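Side-chain contacts in 4-amino-4-deoxy-L-arabinose transferase or related glycosyltransferases of PMT family (Cupriavidus metallidurans, PDB 5EZM), which probably transfers 4-amino-4-deoxy-L-arabinose from a polyprenyl-phosphate carrier to lipid A, as a zinc-binding membrane glycosyltransferase of the GT-C fold: residues 52-57 with 61-66; 67-72 with 76-81; 90-95 with 111-116. One frame throughout, in Å; residues are numbered along the deposited sequence.

In the fold
Contacts 1 and 2 share helix 58-72, which meets the preceding loop near its beginning and the first strand of a hairpin at its end; their centres are about 13 Å apart. Ile-65 and Tyr-80 tie the two together, Ile-65 CG1 approaching Tyr-80 CD1 to 3.4 Å. The centre of contact 3, where helix 91-103 crosses the beginning of helix 112-133, lies about 12 Å from that of contact 1 and about 14 Å from that of contact 2. Met-93 packs on Ile-65, Met-69 and Ile-78, and Arg-111 NH2 probably hydrogen-bonds Arg-52 O. Contact 1 lies nearest the zinc, the Arg-61 side chain about 9 Å from the metal, whereas contact 3 touches a bound lipid.

Contact 1: 52-57 with 61-66; sequences RHLVGP and RYAEIS
Pro-57 and Arg-61 are joined through their backbones by a hydrogen bond, Arg-61 N to Pro-57 O at 2.7 Å. The N-H points at the oxygen at 154°, and the donor sits close to the line of the carbonyl. Four residues apart, the pair makes the i to i+4 bond of an alpha-helix in the opening turn of helix 58-72. Proline fits such a start, where its missing N-H costs the helix nothing, and the cis peptide bond before it turns the incoming loop. That loop follows helix 31-47, predicted to be the first membrane helix of this GT-C enzyme.

Charge enters through the side chain of Arg-61. With CG anti to the backbone N (163°) and the chain bent at chi3, it runs alongside the Pro-57 ring, both pointing the same way. Its NH1 and NH2 each lie 4.0 Å from Pro-57 CB, and Pro-57 C sits over one guanidinium face, toward the rim. The ionic partners are Asp-58, paired with NH2, and Glu-509, paired with NH1; an arginine can serve both carboxylates at once.

Apolar packing is confined to one pair: Leu-54 reaches across with a single methyl, CD1, to Ala-63 CB at 3.6 Å. Alanine is short enough to admit the leucine branch against the helix, and the other branch, CD2, rests near the guanidinium of Arg-111.

Contact 2: 67-72 with 76-81; sequences REMFAS and VTIRYN
Glu-68 reaches from the last turns of helix 58-72 to the backbone of Asn-81, where OE2 accepts the Asn-81 N-H at 2.6 Å through its syn lone pair. The bond is bent, 139° at the hydrogen. The other oxygen, OE1, is badly angled for that N-H and takes the amide of Ala-82 instead, so one carboxylate accepts two successive amides at the turn of the beta hairpin formed by strands 79-80 and 83-84. Asn-81 suits this turn because asparagine tolerates its left-handed backbone conformation.

Beside this polar grip, Met-69 and Ile-78 make an apolar one, Met-69 CE lying 4.1 Å from Ile-78 CG1. Met-69 has CG anti to the backbone N (-176°), and its bend at chi3 brings the methyl round to the isoleucine; Met-93 of helix 91-103 packs on both.

Farther out, Asn-81 OD1 is bonded to Leu-501 N, while Arg-79 pairs with Glu-517. With a lysine in place of Glu-68, the amides of Asn-81 and Ala-82 would probably lose their shared acceptor and the hairpin turn would be left less firmly fixed to the helix. The Glu-68 carboxylate lies close to that of Glu-64, which is paired with Arg-67; this arginine and the two amide donors on Glu-68 are likely to ease the repulsion between the acids.

Contact 3: 90-95 with 111-116; sequences PFHMWV and RLAVAL. With MPG ([(Z)-octadec-9-enyl] (2R)-2,3-bis(oxidanyl)propanoate), chain H.
His-92 holds CG anti to its own amide nitrogen (chi1 179°), which sends the imidazole out from helix 91-103 to Ala-113 and Val-114. Val-95, one turn later, likewise has CG1 anti to the backbone N, and this branch is the one that reaches the neighbouring helix. Ala-113 CB stands between the two. It lies over one face of the His-92 ring, 4.2 Å from the centroid and 25° off the ring normal, a CH-pi contact displaced toward the rim. On its other flank it meets Val-95 CG1 at 3.7 Å.

Val-114 comes at the same ring differently: its CG1 lies at the edge, in the ring plane, 3.8 Å from His-92 CE1. Two methyl groups thus bracket the CE1 corner, one above and one beside it. The rotation of the ring is further set by its nitrogens: Thr-163 OG1 of helix 160-178 is hydrogen-bonded to ND1, and Asn-158, in the loop before that helix, makes a weak bond with NE2. A histidine fits here because it offers both a flat face for an alanine and nitrogens that find partners in a buried setting. Alanine, in turn, has a CB small enough to fit between the ring and Val-95 CG1, where the CA atoms of Val-95 and Ala-113 are 6.0 Å apart.

Val-95 CG1 also lies 3.9 Å from MPG C5. Leu-112 CD2 touches MPG C7 at 3.8 Å, and Leu-116 CD1 lies 3.9 Å from MPG C6; one turn apart, these leucines form an apolar stripe along their helix.

The short helix segments run nearly at right angles, 102° between directions, with axes 9.7 Å apart. This is a steep helix crossing in the membrane part of a GT-C glycosyltransferase, with helix 112-133 predicted to be transmembrane and Val-95, Leu-112 and Leu-116 lying against the chain of a bound MPG molecule.

Contact 1: 52-57 with 61-66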
loop_
_atom_site.group_PDB
_atom_site.type_symbol
_atom_site.label_atom_id
_atom_site.label_comp_id
_atom_site.label_asym_id
_atom_site.label_seq_id
_atom_site.Cartn_x
_atom_site.Cartn_y
_atom_site.Cartn_z
ATOM N N ARG A 52 -6.573 11.161 7.740
ATOM C CA ARG A 52 -5.557 11.816 6.933
ATOM C C ARG A 52 -6.135 12.122 5.561
ATOM O O ARG A 52 -6.926 11.339 5.026
ATOM C CB ARG A 52 -4.301 10.948 6.777
ATOM C CG ARG A 52 -3.659 10.501 8.078
ATOM C CD ARG A 52 -2.420 9.652 7.815
ATOM N NE ARG A 52 -2.722 8.447 7.048
ATOM C CZ ARG A 52 -2.494 8.306 5.745
ATOM N NH1 ARG A 52 -1.952 9.298 5.051
ATOM N NH2 ARG A 52 -2.806 7.171 5.132
ATOM N N HIS A 53 -5.748 13.262 4.998
ATOM C CA HIS A 53 -6.068 13.525 3.607
ATOM C C HIS A 53 -5.218 12.640 2.703
ATOM O O HIS A 53 -4.180 12.111 3.107
ATOM C CB HIS A 53 -5.851 14.998 3.271
ATOM C CG HIS A 53 -6.862 15.910 3.891
ATOM N ND1 HIS A 53 -6.639 16.569 5.081
ATOM C CD2 HIS A 53 -8.106 16.263 3.493
ATOM C CE1 HIS A 53 -7.699 17.294 5.386
ATOM N NE2 HIS A 53 -8.606 17.124 4.438
ATOM N N LEU A 54 -5.675 12.480 1.462
ATOM C CA LEU A 54 -5.022 11.563 0.536
ATOM C C LEU A 54 -3.641 12.079 0.152
ATOM O O LEU A 54 -3.475 13.253 -0.197
ATOM C CB LEU A 54 -5.879 11.366 -0.712
ATOM C CG LEU A 54 -7.231 10.685 -0.500
ATOM C CD1 LEU A 54 -7.933 10.484 -1.828
ATOM C CD2 LEU A 54 -7.058 9.359 0.224
ATOM N N VAL A 55 -2.652 11.195 0.214
ATOM C CA VAL A 55 -1.261 11.535 -0.048
ATOM C C VAL A 55 -0.920 11.068 -1.458
ATOM O O VAL A 55 -0.915 9.865 -1.743
ATOM C CB VAL A 55 -0.326 10.909 0.995
ATOM C CG1 VAL A 55 1.132 11.067 0.580
ATOM C CG2 VAL A 55 -0.573 11.534 2.363
ATOM N N GLY A 56 -0.633 12.016 -2.345
ATOM C CA GLY A 56 -0.227 11.686 -3.700
ATOM C C GLY A 56 1.195 11.163 -3.767
ATOM O O GLY A 56 1.987 11.400 -2.855
ATOM N N PRO A 57 1.536 10.454 -4.851
ATOM C CA PRO A 57 0.644 10.145 -5.974
ATOM C C PRO A 57 -0.275 8.943 -5.758
ATOM O O PRO A 57 -1.405 8.971 -6.240
ATOM C CB PRO A 57 1.621 9.859 -7.116
ATOM C CG PRO A 57 2.841 9.350 -6.440
ATOM C CD PRO A 57 2.935 10.091 -5.141
ATOM N N ARG A 61 -4.008 8.735 -6.793
ATOM C CA ARG A 61 -4.158 8.121 -8.110
ATOM C C ARG A 61 -5.173 6.985 -8.081
ATOM O O ARG A 61 -6.080 6.925 -8.919
ATOM C CB ARG A 61 -2.811 7.609 -8.627
ATOM C CG ARG A 61 -2.960 6.617 -9.781
ATOM C CD ARG A 61 -1.631 6.225 -10.411
ATOM N NE ARG A 61 -0.631 5.862 -9.413
ATOM C CZ ARG A 61 0.572 6.419 -9.332
ATOM N NH1 ARG A 61 0.933 7.352 -10.201
ATOM N NH2 ARG A 61 1.418 6.034 -8.387
ATOM N N TYR A 62 -5.033 6.066 -7.126
ATOM C CA TYR A 62 -5.945 4.929 -7.101
ATOM C C TYR A 62 -7.329 5.333 -6.609
ATOM O O TYR A 62 -8.337 4.793 -7.088
ATOM C CB TYR A 62 -5.344 3.807 -6.255
ATOM C CG TYR A 62 -4.023 3.337 -6.818
ATOM C CD1 TYR A 62 -3.902 3.010 -8.164
ATOM C CD2 TYR A 62 -2.888 3.266 -6.023
ATOM C CE1 TYR A 62 -2.698 2.599 -8.696
ATOM C CE2 TYR A 62 -1.672 2.855 -6.548
ATOM C CZ TYR A 62 -1.584 2.524 -7.886
ATOM O OH TYR A 62 -0.382 2.114 -8.415
ATOM N N ALA A 63 -7.407 6.297 -5.685
ATOM C CA ALA A 63 -8.716 6.774 -5.252
ATOM C C ALA A 63 -9.470 7.424 -6.403
ATOM O O ALA A 63 -10.691 7.258 -6.531
ATOM C CB ALA A 63 -8.568 7.752 -4.089
ATOM N N GLU A 64 -8.754 8.151 -7.266
ATOM C CA GLU A 64 -9.396 8.853 -8.373
ATOM C C GLU A 64 -9.739 7.911 -9.517
ATOM O O GLU A 64 -10.827 8.009 -10.092
ATOM C CB GLU A 64 -8.504 9.987 -8.878
ATOM C CG GLU A 64 -8.977 10.603 -10.194
ATOM C CD GLU A 64 -10.355 11.252 -10.097
ATOM O OE1 GLU A 64 -10.825 11.523 -8.973
ATOM O OE2 GLU A 64 -10.970 11.500 -11.153
ATOM N N ILE A 65 -8.820 7.013 -9.878
ATOM C CA ILE A 65 -9.145 5.985 -10.863
ATOM C C ILE A 65 -10.396 5.234 -10.434
ATOM O O ILE A 65 -11.340 5.054 -11.214
ATOM C CB ILE A 65 -7.954 5.031 -11.057
ATOM C CG1 ILE A 65 -6.818 5.743 -11.792
ATOM C CG2 ILE A 65 -8.388 3.795 -11.820
ATOM C CD1 ILE A 65 -5.542 4.940 -11.879
ATOM N N SER A 66 -10.432 4.809 -9.170
ATOM C CA SER A 66 -11.608 4.107 -8.674
ATOM C C SER A 66 -12.843 4.996 -8.715
ATOM O O SER A 66 -13.944 4.519 -9.008
ATOM C CB SER A 66 -11.353 3.595 -7.261
ATOM O OG SER A 66 -10.357 2.590 -7.279
#

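Contact 2: 67-72 with 76-81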
loop_
_atom_site.group_PDB
_atom_site.type_symbol
_atom_site.label_atom_id
_atom_site.label_comp_id
_atom_site.label_asym_id
_atom_site.label_seq_id
_atom_site.Cartn_x
_atom_site.Cartn_y
_atom_site.Cartn_z
ATOM N N ARG A 67 -12.685 6.290 -8.430
ATOM C CA ARG A 67 -13.823 7.198 -8.536
ATOM C C ARG A 67 -14.369 7.228 -9.959
ATOM O O ARG A 67 -15.582 7.134 -10.172
ATOM C CB ARG A 67 -13.434 8.607 -8.090
ATOM C CG ARG A 67 -14.618 9.570 -8.063
ATOM C CD ARG A 67 -14.177 11.021 -7.945
ATOM N NE ARG A 67 -13.569 11.515 -9.177
ATOM C CZ ARG A 67 -14.258 11.983 -10.211
ATOM N NH1 ARG A 67 -13.624 12.417 -11.291
ATOM N NH2 ARG A 67 -15.583 12.014 -10.167
ATOM N N GLU A 68 -13.482 7.355 -10.949
ATOM C CA GLU A 68 -13.929 7.448 -12.335
ATOM C C GLU A 68 -14.589 6.156 -12.787
ATOM O O GLU A 68 -15.599 6.185 -13.501
ATOM C CB GLU A 68 -12.754 7.806 -13.243
ATOM C CG GLU A 68 -12.270 9.236 -13.061
ATOM C CD GLU A 68 -11.039 9.548 -13.882
ATOM O OE1 GLU A 68 -10.970 9.114 -15.053
ATOM O OE2 GLU A 68 -10.135 10.225 -13.350
ATOM N N MET A 69 -14.032 5.012 -12.384
ATOM C CA MET A 69 -14.684 3.740 -12.674
ATOM C C MET A 69 -16.070 3.691 -12.041
ATOM O O MET A 69 -17.038 3.252 -12.673
ATOM C CB MET A 69 -13.812 2.589 -12.174
ATOM C CG MET A 69 -14.337 1.206 -12.498
ATOM S SD MET A 69 -13.201 -0.083 -11.948
ATOM C CE MET A 69 -11.739 0.277 -12.913
ATOM N N PHE A 70 -16.178 4.176 -10.802
ATOM C CA PHE A 70 -17.450 4.205 -10.088
ATOM C C PHE A 70 -18.473 5.077 -10.805
ATOM O O PHE A 70 -19.653 4.720 -10.894
ATOM C CB PHE A 70 -17.200 4.704 -8.665
ATOM C CG PHE A 70 -18.441 4.944 -7.856
ATOM C CD1 PHE A 70 -19.366 3.936 -7.655
ATOM C CD2 PHE A 70 -18.651 6.171 -7.249
ATOM C CE1 PHE A 70 -20.497 4.155 -6.888
ATOM C CE2 PHE A 70 -19.775 6.396 -6.481
ATOM C CZ PHE A 70 -20.700 5.386 -6.300
ATOM N N ALA A 71 -18.038 6.221 -11.332
ATOM C CA ALA A 71 -18.948 7.137 -12.001
ATOM C C ALA A 71 -19.286 6.702 -13.418
ATOM O O ALA A 71 -20.321 7.122 -13.946
ATOM C CB ALA A 71 -18.352 8.546 -12.032
ATOM N N SER A 72 -18.448 5.879 -14.045
ATOM C CA SER A 72 -18.680 5.469 -15.424
ATOM C C SER A 72 -19.308 4.091 -15.547
ATOM O O SER A 72 -20.053 3.849 -16.500
ATOM C CB SER A 72 -17.369 5.480 -16.213
ATOM O OG SER A 72 -16.521 4.423 -15.803
ATOM N N VAL A 76 -13.755 -2.408 -17.084
ATOM C CA VAL A 76 -12.788 -3.064 -17.956
ATOM C C VAL A 76 -11.689 -2.101 -18.394
ATOM O O VAL A 76 -10.502 -2.375 -18.211
ATOM C CB VAL A 76 -13.489 -3.694 -19.180
ATOM C CG1 VAL A 76 -12.469 -4.360 -20.091
ATOM C CG2 VAL A 76 -14.551 -4.683 -18.729
ATOM N N THR A 77 -12.069 -0.967 -18.978
ATOM C CA THR A 77 -11.111 0.010 -19.489
ATOM C C THR A 77 -10.783 0.991 -18.371
ATOM O O THR A 77 -11.535 1.934 -18.112
ATOM C CB THR A 77 -11.674 0.719 -20.716
ATOM O OG1 THR A 77 -12.162 -0.258 -21.645
ATOM C CG2 THR A 77 -10.595 1.558 -21.393
ATOM N N ILE A 78 -9.650 0.761 -17.701
ATOM C CA ILE A 78 -9.218 1.632 -16.616
ATOM C C ILE A 78 -8.859 3.006 -17.171
ATOM O O ILE A 78 -8.196 3.125 -18.210
ATOM C CB ILE A 78 -8.026 1.004 -15.873
ATOM C CG1 ILE A 78 -8.412 -0.355 -15.295
ATOM C CG2 ILE A 78 -7.528 1.921 -14.771
ATOM C CD1 ILE A 78 -7.238 -1.116 -14.712
ATOM N N ARG A 79 -9.303 4.055 -16.482
ATOM C CA ARG A 79 -9.030 5.422 -16.900
ATOM C C ARG A 79 -8.582 6.264 -15.716
ATOM O O ARG A 79 -9.069 6.094 -14.593
ATOM C CB ARG A 79 -10.256 6.057 -17.563
ATOM C CG ARG A 79 -10.553 5.492 -18.939
ATOM C CD ARG A 79 -11.597 6.309 -19.678
ATOM N NE ARG A 79 -11.884 5.732 -20.986
ATOM C CZ ARG A 79 -11.263 6.081 -22.107
ATOM N NH1 ARG A 79 -10.321 7.015 -22.082
ATOM N NH2 ARG A 79 -11.582 5.498 -23.254
ATOM N N TYR A 80 -7.641 7.168 -15.977
ATOM C CA TYR A 80 -7.122 8.100 -14.981
ATOM C C TYR A 80 -7.216 9.494 -15.585
ATOM O O TYR A 80 -6.521 9.800 -16.563
ATOM C CB TYR A 80 -5.681 7.753 -14.594
ATOM C CG TYR A 80 -5.124 8.538 -13.423
ATOM C CD1 TYR A 80 -5.953 9.004 -12.411
ATOM C CD2 TYR A 80 -3.767 8.819 -13.336
ATOM C CE1 TYR A 80 -5.443 9.721 -11.336
ATOM C CE2 TYR A 80 -3.248 9.541 -12.269
ATOM C CZ TYR A 80 -4.091 9.990 -11.270
ATOM O OH TYR A 80 -3.581 10.708 -10.207
ATOM N N ASN A 81 -8.084 10.328 -15.010
ATOM C CA ASN A 81 -8.401 11.645 -15.557
ATOM C C ASN A 81 -8.890 11.523 -17.000
ATOM O O ASN A 81 -8.401 12.195 -17.911
ATOM C CB ASN A 81 -7.205 12.590 -15.438
ATOM C CG ASN A 81 -6.818 12.844 -13.991
ATOM O OD1 ASN A 81 -7.395 13.705 -13.325
ATOM N ND2 ASN A 81 -5.846 12.085 -13.492
#

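Contact 3: 90-95 with 111-116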
loop_
_atom_site.group_PDB
_atom_site.type_symbol
_atom_site.label_atom_id
_atom_site.label_comp_id
_atom_site.label_asym_id
_atom_site.label_seq_id
_atom_site.Cartn_x
_atom_site.Cartn_y
_atom_site.Cartn_z
ATOM N N PRO A 90 -6.823 -4.345 -12.542
ATOM C CA PRO A 90 -7.936 -3.597 -11.932
ATOM C C PRO A 90 -8.505 -4.099 -10.608
ATOM O O PRO A 90 -9.444 -3.465 -10.114
ATOM C CB PRO A 90 -9.007 -3.713 -13.020
ATOM C CG PRO A 90 -8.818 -5.099 -13.526
ATOM C CD PRO A 90 -7.326 -5.369 -13.479
ATOM N N PHE A 91 -8.003 -5.186 -10.015
ATOM C CA PHE A 91 -8.696 -5.766 -8.863
ATOM C C PHE A 91 -8.788 -4.779 -7.703
ATOM O O PHE A 91 -9.847 -4.634 -7.077
ATOM C CB PHE A 91 -8.012 -7.055 -8.412
ATOM C CG PHE A 91 -8.600 -7.635 -7.153
ATOM C CD1 PHE A 91 -9.865 -8.201 -7.161
ATOM C CD2 PHE A 91 -7.895 -7.604 -5.961
ATOM C CE1 PHE A 91 -10.416 -8.730 -6.004
ATOM C CE2 PHE A 91 -8.442 -8.132 -4.804
ATOM C CZ PHE A 91 -9.703 -8.697 -4.827
ATOM N N HIS A 92 -7.685 -4.094 -7.396
ATOM C CA HIS A 92 -7.718 -3.066 -6.359
ATOM C C HIS A 92 -8.816 -2.048 -6.640
ATOM O O HIS A 92 -9.561 -1.652 -5.733
ATOM C CB HIS A 92 -6.352 -2.382 -6.265
ATOM C CG HIS A 92 -6.286 -1.288 -5.244
ATOM N ND1 HIS A 92 -5.703 -1.461 -4.006
ATOM C CD2 HIS A 92 -6.719 -0.005 -5.279
ATOM C CE1 HIS A 92 -5.783 -0.334 -3.322
ATOM N NE2 HIS A 92 -6.397 0.566 -4.071
ATOM N N MET A 93 -8.949 -1.637 -7.903
ATOM C CA MET A 93 -9.986 -0.677 -8.257
ATOM C C MET A 93 -11.375 -1.286 -8.123
ATOM O O MET A 93 -12.304 -0.614 -7.670
ATOM C CB MET A 93 -9.755 -0.148 -9.673
ATOM C CG MET A 93 -8.677 0.924 -9.742
ATOM S SD MET A 93 -7.006 0.292 -9.471
ATOM C CE MET A 93 -6.599 -0.298 -11.113
ATOM N N TRP A 94 -11.537 -2.555 -8.509
ATOM C CA TRP A 94 -12.816 -3.230 -8.315
ATOM C C TRP A 94 -13.240 -3.183 -6.852
ATOM O O TRP A 94 -14.379 -2.811 -6.530
ATOM C CB TRP A 94 -12.723 -4.677 -8.797
ATOM C CG TRP A 94 -12.607 -4.820 -10.274
ATOM C CD1 TRP A 94 -12.815 -3.848 -11.213
ATOM C CD2 TRP A 94 -12.255 -6.007 -10.993
ATOM N NE1 TRP A 94 -12.615 -4.361 -12.475
ATOM C CE2 TRP A 94 -12.270 -5.683 -12.368
ATOM C CE3 TRP A 94 -11.930 -7.313 -10.609
ATOM C CZ2 TRP A 94 -11.971 -6.616 -13.358
ATOM C CZ3 TRP A 94 -11.632 -8.242 -11.598
ATOM C CH2 TRP A 94 -11.654 -7.887 -12.955
ATOM N N VAL A 95 -12.324 -3.544 -5.950
ATOM C CA VAL A 95 -12.648 -3.544 -4.525
ATOM C C VAL A 95 -12.994 -2.136 -4.062
ATOM O O VAL A 95 -14.016 -1.915 -3.397
ATOM C CB VAL A 95 -11.488 -4.139 -3.708
ATOM C CG1 VAL A 95 -11.813 -4.088 -2.223
ATOM C CG2 VAL A 95 -11.208 -5.569 -4.151
ATOM N N ARG A 111 -9.258 3.878 1.152
ATOM C CA ARG A 111 -8.237 3.054 1.782
ATOM C C ARG A 111 -8.783 1.717 2.255
ATOM O O ARG A 111 -8.113 1.021 3.023
ATOM C CB ARG A 111 -7.601 3.804 2.955
ATOM C CG ARG A 111 -6.770 5.010 2.526
ATOM C CD ARG A 111 -5.958 5.578 3.672
ATOM N NE ARG A 111 -6.576 6.763 4.250
ATOM C CZ ARG A 111 -6.125 8.003 4.081
ATOM N NH1 ARG A 111 -5.042 8.225 3.349
ATOM N NH2 ARG A 111 -6.755 9.021 4.652
ATOM N N LEU A 112 -9.980 1.337 1.805
ATOM C CA LEU A 112 -10.635 0.157 2.356
ATOM C C LEU A 112 -9.982 -1.129 1.857
ATOM O O LEU A 112 -9.831 -2.094 2.619
ATOM C CB LEU A 112 -12.121 0.189 2.005
ATOM C CG LEU A 112 -13.046 -0.608 2.920
ATOM C CD1 LEU A 112 -12.965 -0.072 4.340
ATOM C CD2 LEU A 112 -14.473 -0.552 2.402
ATOM N N ALA A 113 -9.584 -1.159 0.581
ATOM C CA ALA A 113 -8.974 -2.358 0.018
ATOM C C ALA A 113 -7.693 -2.730 0.755
ATOM O O ALA A 113 -7.449 -3.909 1.037
ATOM C CB ALA A 113 -8.696 -2.153 -1.470
ATOM N N VAL A 114 -6.865 -1.737 1.088
ATOM C CA VAL A 114 -5.601 -2.050 1.745
ATOM C C VAL A 114 -5.824 -2.441 3.202
ATOM O O VAL A 114 -5.100 -3.290 3.738
ATOM C CB VAL A 114 -4.614 -0.875 1.607
ATOM C CG1 VAL A 114 -4.264 -0.667 0.148
ATOM C CG2 VAL A 114 -5.194 0.394 2.191
ATOM N N ALA A 115 -6.822 -1.852 3.866
ATOM C CA ALA A 115 -7.096 -2.229 5.250
ATOM C C ALA A 115 -7.602 -3.662 5.328
ATOM O O ALA A 115 -7.120 -4.462 6.144
ATOM C CB ALA A 115 -8.107 -1.266 5.873
ATOM N N LEU A 116 -8.567 -4.007 4.470
ATOM C CA LEU A 116 -9.044 -5.383 4.430
ATOM C C LEU A 116 -7.935 -6.341 4.012
ATOM O O LEU A 116 -7.885 -7.477 4.496
ATOM C CB LEU A 116 -10.244 -5.504 3.492
ATOM C CG LEU A 116 -11.471 -4.670 3.872
ATOM C CD1 LEU A 116 -12.606 -4.923 2.893
ATOM C CD2 LEU A 116 -11.913 -4.962 5.297
HETATM C C2 MPG H . -15.235 -7.121 -3.332
HETATM C C3 MPG H . -14.777 -7.832 -2.062
HETATM C C4 MPG H . -14.893 -6.982 -0.802
HETATM C C5 MPG H . -15.301 -5.522 -1.066
HETATM C C6 MPG H . -15.497 -4.716 0.231
HETATM C C7 MPG H . -15.628 -3.203 -0.028
HETATM C C1 MPG H . -14.941 -7.930 -4.600
#